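PDB 4XCB: oxidase/hydroxylase from Streptomyces hygroscopicus subsp. hygroscopicus, which binds 2-oxoglutarate, a metal ion and hygromycin B in a double-stranded beta-helix and probably acts as a 2-oxoglutarate-dependent oxygenase in orthosomycin biosynthesis. Local coordinates for residues F20-G25 with D199-N204; S37-L42 with P63-L68; R67-D72 with T223-G228; D147-E152 with F194-D199. One frame throughout, in Å; residues are numbered along the deposited sequence.

Contact 1. Residues F20-G25 with D199-N204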
# COMPACT_ATOMS: atom_id res chain seq x y z
N PHE A 20 -6.85 10.88 14.16
CA PHE A 20 -7.80 11.90 14.57
C PHE A 20 -7.08 13.21 14.79
O PHE A 20 -5.85 13.27 14.73
CB PHE A 20 -8.58 11.48 15.82
CG PHE A 20 -7.76 11.45 17.07
CD1 PHE A 20 -6.88 10.40 17.33
CD2 PHE A 20 -7.89 12.45 18.01
CE1 PHE A 20 -6.14 10.37 18.50
CE2 PHE A 20 -7.15 12.42 19.19
CZ PHE A 20 -6.27 11.38 19.42
N LEU A 21 -7.85 14.26 15.00
CA LEU A 21 -7.28 15.57 15.24
C LEU A 21 -8.25 16.36 16.10
O LEU A 21 -9.44 16.49 15.77
CB LEU A 21 -6.97 16.30 13.93
CG LEU A 21 -6.40 17.69 14.18
CD1 LEU A 21 -4.93 17.58 14.68
CD2 LEU A 21 -6.51 18.55 12.93
N VAL A 22 -7.75 16.86 17.23
CA VAL A 22 -8.56 17.73 18.07
C VAL A 22 -8.29 19.16 17.66
O VAL A 22 -7.14 19.62 17.69
CB VAL A 22 -8.26 17.54 19.56
CG1 VAL A 22 -8.87 18.67 20.36
CG2 VAL A 22 -8.80 16.19 20.04
N ILE A 23 -9.35 19.85 17.25
CA ILE A 23 -9.24 21.24 16.85
C ILE A 23 -9.91 22.05 17.94
O ILE A 23 -11.13 22.00 18.10
CB ILE A 23 -9.89 21.50 15.48
CG1 ILE A 23 -9.42 20.47 14.45
CG2 ILE A 23 -9.56 22.91 15.00
CD1 ILE A 23 -9.95 20.71 13.04
N PRO A 24 -9.12 22.78 18.73
CA PRO A 24 -9.68 23.45 19.90
C PRO A 24 -10.46 24.73 19.58
O PRO A 24 -10.10 25.48 18.67
CB PRO A 24 -8.44 23.77 20.74
CG PRO A 24 -7.37 23.96 19.74
CD PRO A 24 -7.65 22.96 18.66
N GLY A 25 -11.52 24.96 20.34
CA GLY A 25 -12.23 26.23 20.32
C GLY A 25 -12.84 26.64 19.00
O GLY A 25 -12.89 27.82 18.69
N ASP A 199 -14.83 22.41 21.18
CA ASP A 199 -13.79 21.71 20.42
C ASP A 199 -14.41 20.79 19.38
O ASP A 199 -15.51 20.28 19.56
CB ASP A 199 -12.90 20.86 21.33
CG ASP A 199 -12.05 21.68 22.29
OD1 ASP A 199 -11.96 22.92 22.14
OD2 ASP A 199 -11.45 21.04 23.18
N VAL A 200 -13.66 20.55 18.31
CA VAL A 200 -14.04 19.57 17.29
C VAL A 200 -13.02 18.43 17.29
O VAL A 200 -11.82 18.69 17.24
CB VAL A 200 -14.09 20.21 15.90
CG1 VAL A 200 -14.30 19.15 14.83
CG2 VAL A 200 -15.21 21.26 15.83
N LEU A 201 -13.49 17.19 17.36
CA LEU A 201 -12.61 16.05 17.11
C LEU A 201 -12.94 15.52 15.71
O LEU A 201 -14.04 15.04 15.44
CB LEU A 201 -12.79 14.97 18.20
CG LEU A 201 -11.73 13.87 18.38
CD1 LEU A 201 -11.91 13.19 19.73
CD2 LEU A 201 -11.81 12.81 17.26
N LEU A 202 -11.96 15.66 14.81
CA LEU A 202 -12.03 15.15 13.44
C LEU A 202 -11.50 13.72 13.48
O LEU A 202 -10.38 13.50 13.90
CB LEU A 202 -11.19 16.01 12.51
CG LEU A 202 -11.22 15.76 11.00
CD1 LEU A 202 -12.54 16.24 10.43
CD2 LEU A 202 -10.08 16.48 10.32
N LEU A 203 -12.30 12.75 13.01
CA LEU A 203 -12.02 11.34 13.27
C LEU A 203 -12.05 10.48 12.01
O LEU A 203 -13.04 10.46 11.29
CB LEU A 203 -13.04 10.81 14.28
CG LEU A 203 -13.01 9.33 14.64
CD1 LEU A 203 -11.68 8.98 15.30
CD2 LEU A 203 -14.16 9.02 15.59
N ASN A 204 -10.95 9.79 11.74
CA ASN A 204 -10.92 8.71 10.75
C ASN A 204 -11.64 7.50 11.31
O ASN A 204 -11.20 6.93 12.31
CB ASN A 204 -9.46 8.35 10.43
CG ASN A 204 -9.33 7.36 9.27
OD1 ASN A 204 -10.26 6.64 8.94
ND2 ASN A 204 -8.14 7.32 8.65

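Contact 2. Residues S37-L42 with P63-L68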
# COMPACT_ATOMS: atom_id res chain seq x y z
N SER A 37 -29.22 24.70 23.66
CA SER A 37 -30.62 25.12 23.73
C SER A 37 -31.48 24.37 22.73
O SER A 37 -32.57 23.90 23.06
CB SER A 37 -30.76 26.62 23.47
OG SER A 37 -32.12 26.95 23.18
N GLU A 38 -30.99 24.26 21.50
CA GLU A 38 -31.73 23.59 20.44
C GLU A 38 -31.94 22.10 20.78
O GLU A 38 -33.05 21.60 20.66
CB GLU A 38 -31.01 23.74 19.10
CG GLU A 38 -31.81 23.19 17.92
CD GLU A 38 -32.88 24.14 17.40
OE1 GLU A 38 -33.31 25.06 18.13
OE2 GLU A 38 -33.30 23.98 16.23
N LEU A 39 -30.89 21.42 21.24
CA LEU A 39 -31.03 20.00 21.58
C LEU A 39 -32.09 19.79 22.66
O LEU A 39 -32.85 18.83 22.61
CB LEU A 39 -29.70 19.41 22.03
CG LEU A 39 -28.65 19.21 20.95
CD1 LEU A 39 -27.34 18.86 21.62
CD2 LEU A 39 -29.04 18.11 19.97
N GLU A 40 -32.14 20.70 23.63
CA GLU A 40 -33.13 20.59 24.70
C GLU A 40 -34.55 20.64 24.16
O GLU A 40 -35.47 20.09 24.78
CB GLU A 40 -32.91 21.69 25.73
CG GLU A 40 -31.57 21.60 26.44
CD GLU A 40 -31.45 22.58 27.60
OE1 GLU A 40 -32.48 23.14 28.02
OE2 GLU A 40 -30.31 22.79 28.08
N ARG A 41 -34.73 21.28 23.01
CA ARG A 41 -36.03 21.38 22.37
C ARG A 41 -36.29 20.30 21.31
O ARG A 41 -37.24 20.40 20.54
CB ARG A 41 -36.18 22.77 21.73
CG ARG A 41 -36.48 23.88 22.72
CD ARG A 41 -36.59 25.23 22.03
NE ARG A 41 -35.30 25.87 21.84
CZ ARG A 41 -34.66 25.93 20.67
NH1 ARG A 41 -35.20 25.39 19.59
NH2 ARG A 41 -33.49 26.53 20.59
N LEU A 42 -35.44 19.28 21.27
CA LEU A 42 -35.62 18.20 20.30
C LEU A 42 -35.83 16.88 21.01
O LEU A 42 -35.45 16.71 22.16
CB LEU A 42 -34.42 18.10 19.36
CG LEU A 42 -34.15 19.30 18.45
CD1 LEU A 42 -32.77 19.14 17.81
CD2 LEU A 42 -35.22 19.44 17.40
N PRO A 63 -33.11 23.32 11.56
CA PRO A 63 -32.29 24.10 10.64
C PRO A 63 -30.97 24.54 11.24
O PRO A 63 -30.03 24.79 10.49
CB PRO A 63 -33.16 25.32 10.34
CG PRO A 63 -34.54 24.83 10.51
CD PRO A 63 -34.47 23.88 11.68
N VAL A 64 -30.90 24.67 12.57
CA VAL A 64 -29.65 25.00 13.23
C VAL A 64 -28.60 23.94 12.96
O VAL A 64 -27.46 24.26 12.63
CB VAL A 64 -29.84 25.15 14.75
CG1 VAL A 64 -28.50 25.11 15.47
CG2 VAL A 64 -30.59 26.44 15.04
N PHE A 65 -28.99 22.68 13.09
CA PHE A 65 -28.03 21.62 12.88
C PHE A 65 -27.86 21.29 11.41
O PHE A 65 -26.80 20.79 11.02
CB PHE A 65 -28.43 20.40 13.70
CG PHE A 65 -28.21 20.61 15.17
CD1 PHE A 65 -26.93 20.87 15.65
CD2 PHE A 65 -29.27 20.60 16.07
CE1 PHE A 65 -26.72 21.10 16.99
CE2 PHE A 65 -29.05 20.81 17.42
CZ PHE A 65 -27.78 21.07 17.88
N ALA A 66 -28.86 21.60 10.59
CA ALA A 66 -28.66 21.56 9.14
C ALA A 66 -27.53 22.51 8.73
O ALA A 66 -26.70 22.17 7.90
CB ALA A 66 -29.95 21.92 8.40
N ARG A 67 -27.51 23.70 9.34
CA ARG A 67 -26.48 24.69 9.02
C ARG A 67 -25.14 24.29 9.60
O ARG A 67 -24.10 24.48 8.97
CB ARG A 67 -26.89 26.07 9.52
CG ARG A 67 -28.05 26.66 8.69
CD ARG A 67 -28.28 28.13 8.99
NE ARG A 67 -28.87 28.31 10.31
CZ ARG A 67 -30.18 28.28 10.54
NH1 ARG A 67 -31.03 28.08 9.53
NH2 ARG A 67 -30.64 28.45 11.76
N LEU A 68 -25.16 23.72 10.80
CA LEU A 68 -23.92 23.25 11.43
C LEU A 68 -23.26 22.20 10.54
O LEU A 68 -22.04 22.25 10.34
CB LEU A 68 -24.19 22.69 12.83
CG LEU A 68 -22.97 22.16 13.57
CD1 LEU A 68 -21.89 23.22 13.56
CD2 LEU A 68 -23.34 21.79 14.99

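Contact 3. Residues R67-D72 with T223-G228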
# COMPACT_ATOMS: atom_id res chain seq x y z
N ARG A 67 -27.51 23.70 9.34
CA ARG A 67 -26.48 24.69 9.02
C ARG A 67 -25.14 24.29 9.60
O ARG A 67 -24.10 24.48 8.97
CB ARG A 67 -26.89 26.07 9.52
CG ARG A 67 -28.05 26.66 8.69
CD ARG A 67 -28.28 28.13 8.99
NE ARG A 67 -28.87 28.31 10.31
CZ ARG A 67 -30.18 28.28 10.54
NH1 ARG A 67 -31.03 28.08 9.53
NH2 ARG A 67 -30.64 28.45 11.76
N LEU A 68 -25.16 23.72 10.80
CA LEU A 68 -23.92 23.25 11.43
C LEU A 68 -23.26 22.20 10.54
O LEU A 68 -22.04 22.25 10.34
CB LEU A 68 -24.19 22.69 12.83
CG LEU A 68 -22.97 22.16 13.57
CD1 LEU A 68 -21.89 23.22 13.56
CD2 LEU A 68 -23.34 21.79 14.99
N ALA A 69 -24.05 21.28 10.01
CA ALA A 69 -23.52 20.22 9.14
C ALA A 69 -22.80 20.76 7.90
O ALA A 69 -21.91 20.09 7.36
CB ALA A 69 -24.65 19.29 8.71
N LEU A 70 -23.18 21.95 7.45
CA LEU A 70 -22.55 22.54 6.27
C LEU A 70 -21.60 23.69 6.63
O LEU A 70 -21.12 24.38 5.74
CB LEU A 70 -23.62 23.05 5.29
CG LEU A 70 -24.65 22.01 4.83
CD1 LEU A 70 -25.54 22.61 3.77
CD2 LEU A 70 -23.98 20.76 4.31
N ASP A 71 -21.35 23.90 7.92
CA ASP A 71 -20.47 24.98 8.36
C ASP A 71 -19.06 24.75 7.81
O ASP A 71 -18.53 23.64 7.93
CB ASP A 71 -20.46 25.06 9.90
CG ASP A 71 -19.92 26.39 10.43
OD1 ASP A 71 -18.74 26.73 10.18
OD2 ASP A 71 -20.67 27.08 11.14
N ASP A 72 -18.44 25.75 7.20
CA ASP A 72 -17.09 25.54 6.66
C ASP A 72 -16.03 25.26 7.75
O ASP A 72 -14.93 24.82 7.43
CB ASP A 72 -16.64 26.73 5.81
CG ASP A 72 -16.71 28.04 6.54
OD1 ASP A 72 -17.24 28.07 7.67
OD2 ASP A 72 -16.24 29.06 5.98
N THR A 223 -22.48 16.43 19.33
CA THR A 223 -23.13 16.16 18.05
C THR A 223 -22.09 15.67 17.06
O THR A 223 -20.97 16.18 17.02
CB THR A 223 -23.84 17.41 17.51
OG1 THR A 223 -22.88 18.47 17.37
CG2 THR A 223 -24.93 17.86 18.48
N ALA A 224 -22.45 14.67 16.27
CA ALA A 224 -21.51 14.03 15.35
C ALA A 224 -22.02 14.14 13.93
O ALA A 224 -23.19 13.87 13.66
CB ALA A 224 -21.32 12.58 15.72
N PHE A 225 -21.12 14.50 13.02
CA PHE A 225 -21.50 14.59 11.61
C PHE A 225 -20.56 13.75 10.79
O PHE A 225 -19.34 13.87 10.93
CB PHE A 225 -21.50 16.05 11.14
CG PHE A 225 -22.46 16.92 11.90
CD1 PHE A 225 -23.78 16.99 11.52
CD2 PHE A 225 -22.04 17.65 12.99
CE1 PHE A 225 -24.68 17.78 12.23
CE2 PHE A 225 -22.93 18.44 13.72
CZ PHE A 225 -24.26 18.51 13.32
N GLY A 226 -21.12 12.89 9.94
CA GLY A 226 -20.34 11.90 9.21
C GLY A 226 -20.34 12.26 7.75
O GLY A 226 -21.39 12.59 7.20
N TYR A 227 -19.16 12.22 7.14
CA TYR A 227 -18.98 12.63 5.76
C TYR A 227 -18.24 11.57 4.98
O TYR A 227 -17.37 10.88 5.52
CB TYR A 227 -18.20 13.94 5.66
CG TYR A 227 -18.78 15.10 6.44
CD1 TYR A 227 -18.40 15.31 7.76
CD2 TYR A 227 -19.71 15.96 5.87
CE1 TYR A 227 -18.91 16.36 8.49
CE2 TYR A 227 -20.22 17.03 6.59
CZ TYR A 227 -19.83 17.22 7.90
OH TYR A 227 -20.34 18.27 8.63
N GLY A 228 -18.54 11.47 3.70
CA GLY A 228 -17.75 10.64 2.81
C GLY A 228 -18.03 11.03 1.38
O GLY A 228 -18.64 12.07 1.12

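Contact 4. Residues D147-E152 with F194-D199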
# COMPACT_ATOMS: atom_id res chain seq x y z
N ASP A 147 -17.59 19.80 28.67
CA ASP A 147 -16.20 19.56 29.00
C ASP A 147 -16.01 18.12 29.44
O ASP A 147 -16.79 17.59 30.23
CB ASP A 147 -15.72 20.48 30.12
CG ASP A 147 -15.63 21.93 29.70
OD1 ASP A 147 -15.42 22.77 30.60
OD2 ASP A 147 -15.75 22.24 28.50
N ILE A 148 -14.96 17.49 28.91
CA ILE A 148 -14.62 16.13 29.27
C ILE A 148 -13.12 16.13 29.60
O ILE A 148 -12.27 16.11 28.72
CB ILE A 148 -14.95 15.14 28.12
CG1 ILE A 148 -16.42 15.28 27.70
CG2 ILE A 148 -14.66 13.72 28.55
CD1 ILE A 148 -16.80 14.49 26.45
N GLN A 149 -12.81 16.21 30.89
CA GLN A 149 -11.43 16.50 31.29
C GLN A 149 -10.79 15.40 32.13
O GLN A 149 -9.66 15.54 32.60
CB GLN A 149 -11.39 17.83 32.05
CG GLN A 149 -11.62 19.04 31.17
CD GLN A 149 -10.48 19.27 30.18
OE1 GLN A 149 -9.37 19.62 30.58
NE2 GLN A 149 -10.76 19.08 28.90
N SER A 150 -11.51 14.30 32.33
CA SER A 150 -10.96 13.16 33.05
C SER A 150 -11.53 11.89 32.47
O SER A 150 -12.55 11.92 31.80
CB SER A 150 -11.27 13.26 34.54
OG SER A 150 -12.65 13.06 34.76
N PRO A 151 -10.88 10.75 32.74
CA PRO A 151 -11.49 9.47 32.36
C PRO A 151 -12.92 9.31 32.88
O PRO A 151 -13.79 8.84 32.16
CB PRO A 151 -10.55 8.45 32.98
CG PRO A 151 -9.23 9.11 32.91
CD PRO A 151 -9.50 10.57 33.21
N GLU A 152 -13.18 9.72 34.12
CA GLU A 152 -14.49 9.50 34.70
C GLU A 152 -15.56 10.43 34.14
O GLU A 152 -16.74 10.25 34.43
CB GLU A 152 -14.45 9.64 36.23
CG GLU A 152 -13.37 10.55 36.73
CD GLU A 152 -12.01 9.88 36.70
OE1 GLU A 152 -11.90 8.70 37.08
OE2 GLU A 152 -11.05 10.53 36.25
N PHE A 194 -8.88 14.39 26.02
CA PHE A 194 -9.71 15.30 26.78
C PHE A 194 -10.08 16.50 25.93
O PHE A 194 -9.29 16.94 25.09
CB PHE A 194 -8.98 15.72 28.06
CG PHE A 194 -8.52 14.55 28.86
CD1 PHE A 194 -9.43 13.57 29.25
CD2 PHE A 194 -7.19 14.39 29.18
CE1 PHE A 194 -9.02 12.47 29.97
CE2 PHE A 194 -6.77 13.28 29.91
CZ PHE A 194 -7.69 12.32 30.30
N VAL A 195 -11.30 16.99 26.09
CA VAL A 195 -11.78 18.08 25.24
C VAL A 195 -12.55 19.12 26.03
O VAL A 195 -13.02 18.85 27.14
CB VAL A 195 -12.71 17.55 24.09
CG1 VAL A 195 -11.91 16.75 23.07
CG2 VAL A 195 -13.85 16.72 24.66
N ARG A 196 -12.68 20.30 25.45
CA ARG A 196 -13.50 21.37 26.02
C ARG A 196 -14.72 21.60 25.14
O ARG A 196 -14.69 21.26 23.95
CB ARG A 196 -12.70 22.66 26.16
CG ARG A 196 -11.59 22.55 27.19
CD ARG A 196 -12.14 22.52 28.61
NE ARG A 196 -11.07 22.77 29.56
CZ ARG A 196 -11.23 22.95 30.87
NH1 ARG A 196 -12.45 22.90 31.41
NH2 ARG A 196 -10.18 23.18 31.65
N SER A 197 -15.78 22.13 25.73
CA SER A 197 -16.98 22.50 25.00
C SER A 197 -16.61 23.45 23.87
O SER A 197 -15.92 24.45 24.09
CB SER A 197 -18.00 23.13 25.97
OG SER A 197 -19.18 23.50 25.29
N GLY A 198 -17.02 23.12 22.64
CA GLY A 198 -16.68 23.94 21.49
C GLY A 198 -15.53 23.41 20.65
O GLY A 198 -15.27 23.90 19.54
N ASP A 199 -14.83 22.41 21.18
CA ASP A 199 -13.79 21.71 20.42
C ASP A 199 -14.41 20.79 19.38
O ASP A 199 -15.51 20.28 19.56
CB ASP A 199 -12.90 20.86 21.33
CG ASP A 199 -12.05 21.68 22.29
OD1 ASP A 199 -11.96 22.92 22.14
OD2 ASP A 199 -11.45 21.04 23.18
O HOH W 1 -8.86 19.51 26.69

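Contact 1. Residues F20-G25 with D199-N204
F20 and L201 meet on one face of an antiparallel strand pair at the border of the major sheet of the double-stranded beta-helix, where strand 20-23 runs along strand 200-204 as an edge strand of that sheet within the chain. CD2 of L201 lies 3.8 Å from CB of F20 and approaches the ring obliquely, 4.0 Å from its CD2. The ring sits where it does because CG of F20 is wedged between the backbone N and the carbonyl carbon (chi1 70°), which leads its end away from strand 200-204 toward Y158 and V193 of the minor sheet. On the same face CG2 of V22 leans on CG of L201, and CD1 of L203 reaches CB of F20 at 4.0 Å; the side chain of L203 comes within about 5 Å of the bound nickel. The other face carries L21 beside L202 and I23 beside V200, each pair meeting CB to CB, and helices 9-18 and 72-82 pack over these side chains. Between the faces, paired backbone bonds lock the register: L21 N to L202 O and back, then I23 N to V200 O at 2.7 Å with its return from V200 N. The pairing ends at I23 and V200. Next to it, D199 OD2 takes the backbone N of R196 in its own loop, while OD1 comes within 3.2 Å of CA of P24 and accepts G25 N-H beyond strand 20-23. From G25 N to D199 OD1 this bond is 2.8 Å, nearly straight at 165°, and enters on the anti side of the carboxylate, 25° out of its plane.

Contact 2. Residues S37-L42 with P63-L68
The phenyl ring of F65, pointing out of helix 63-69, makes most of the apolar contact with the end of helix 29-40 and the turn after it. L39 crosses the ring at about a right angle: its CG stands 3.7 Å from CZ of F65, and its CD2 is equally near CE2, both approaching obliquely. L42 comes to the ring edge instead, with CD1 close to the ring plane and 4.1 Å from CE2. E38 adds the aliphatic part of its chain, CG lying 3.7 Å from CE2 of F65 as the two side chains slide past each other in opposite directions.

The polar end of E38 behaves differently. With CG opposite the backbone N (chi1 -174°) and a bend at chi2 of 81°, the chain carries its carboxylate past the ring to V64, whose CG2 is 3.8 Å from OE2. The pair is a van der Waals contact, and OE2 finds its hydrogen bond in the hydroxyl of S62, which also accepts the backbone N of F65. OE1 lies toward R41 of its own segment, but that salt bridge is modelled implausibly short and its detail is doubtful; NH2 of R41 also reaches OG of S37 at 3.0 Å. The S62 bond may help keep this acid, with apolar neighbours along its stem, charged.

L58 and T223 close in on the same ring, and L39 also touches L221 and T223. The two helices thus pack through one aromatic side chain against strand 220-229, as part of the helical layer flanking the major sheet of this cupin-type double-stranded beta-helix.

Contact 3. Residues R67-D72 with T223-G228
This is a buried helix-on-sheet contact: helix 63-69 lies against strand 220-229 of the major sheet in the double-stranded beta-helix. F225 turns one side of its ring to two neighbouring residues of the helix, L68 and A69, and touches each with a different part of the ring. L68 crosses the ring at about a right angle, its CD2 3.6 Å from CE2 of F225, while A69 lies above the CD1-CE1 part on that same side, with CB 3.7 Å from CD1. CA of A69 also lies over this face of the ring, off toward the rim. With CG opposite the carbonyl carbon (chi1 -60°), F225 projects out of the sheet to the helix, where L74 of helix 72-82 joins the packing. T223 is more peripheral; its OG1, 4.1 Å from CD2 of L68, is buried with no polar partner in the model.

Two residues along, Y227 points from the same side of the strand, flanked by L74, L75 and V78, and touches L245 of the second subunit. Its hydroxyl gives the polar link of the contact. OH of Y227 donates to O of A69 at 2.7 Å, meeting the carbonyl at a C=O...O angle of 125° and tilted 22° from its plane.

Contact 4. Residues D147-E152 with F194-D199
D147 uses both carboxylate oxygens on the facing loop. OD2 accepts the backbone N-H of S197 at 2.8 Å, nearly straight, and OD1 takes NH1 of R196 in a salt bridge of 3.1 Å. The two ends of that bridge are turned differently: OD1 lies in the guanidinium plane, whereas NH1 stands well above the carboxylate, the planes being 79° apart.

One face of the same guanidinium carries Q149. The amide of Q149 stacks on it almost parallel, 10° between planes, with CD 3.6 Å from NE of R196. A bend at chi2 of -67° folds the glutamine chain back over the facing loop for this, and turns NE2 to O of V195 in a weak bond; NE2 also donates to a water at 2.9 Å that bridges, weakly, to O of F194.

The carbonyl of V195 thus has two donors, since the backbone N of I148 also reaches it, at 3.0 Å. In return V195 N gives its hydrogen to O of I148, which completes a single antiparallel hydrogen-bonded bridge. R196 O accepts D199 N, holding the type II turn of 196-199 closed.

Packing contacts lie beside these bonds. F194 lays its ring along 149-151, with O of Q149 over one face and CE1 3.8 Å from CD of P151. I148 and V195 lie side by side, CB to CG2, and I148 also touches R220, a residue that binds 2-oxoglutarate. The paired loops thus border the cosubstrate pocket of the double-stranded beta-helix.

Contacts 1, 2 and 3 are largely buried, whereas contact 4 lies nearer the surface and is the one with a salt bridge and a bridging water between its segments. Contacts 1 and 3 both reach the major sheet, contact 1 by strand pairing at its border and contact 3 by a helix laid on strand 220-229. Contacts 2 and 3 share helix 63-69 and touch, F65 and L39 meeting T223, so one apolar layer runs through both; contact 3 adds a single tyrosine bond, while contact 2 keeps its polar bonds within and beside its segments. D199 joins contacts 1 and 4, serving each with a different carboxylate oxygen.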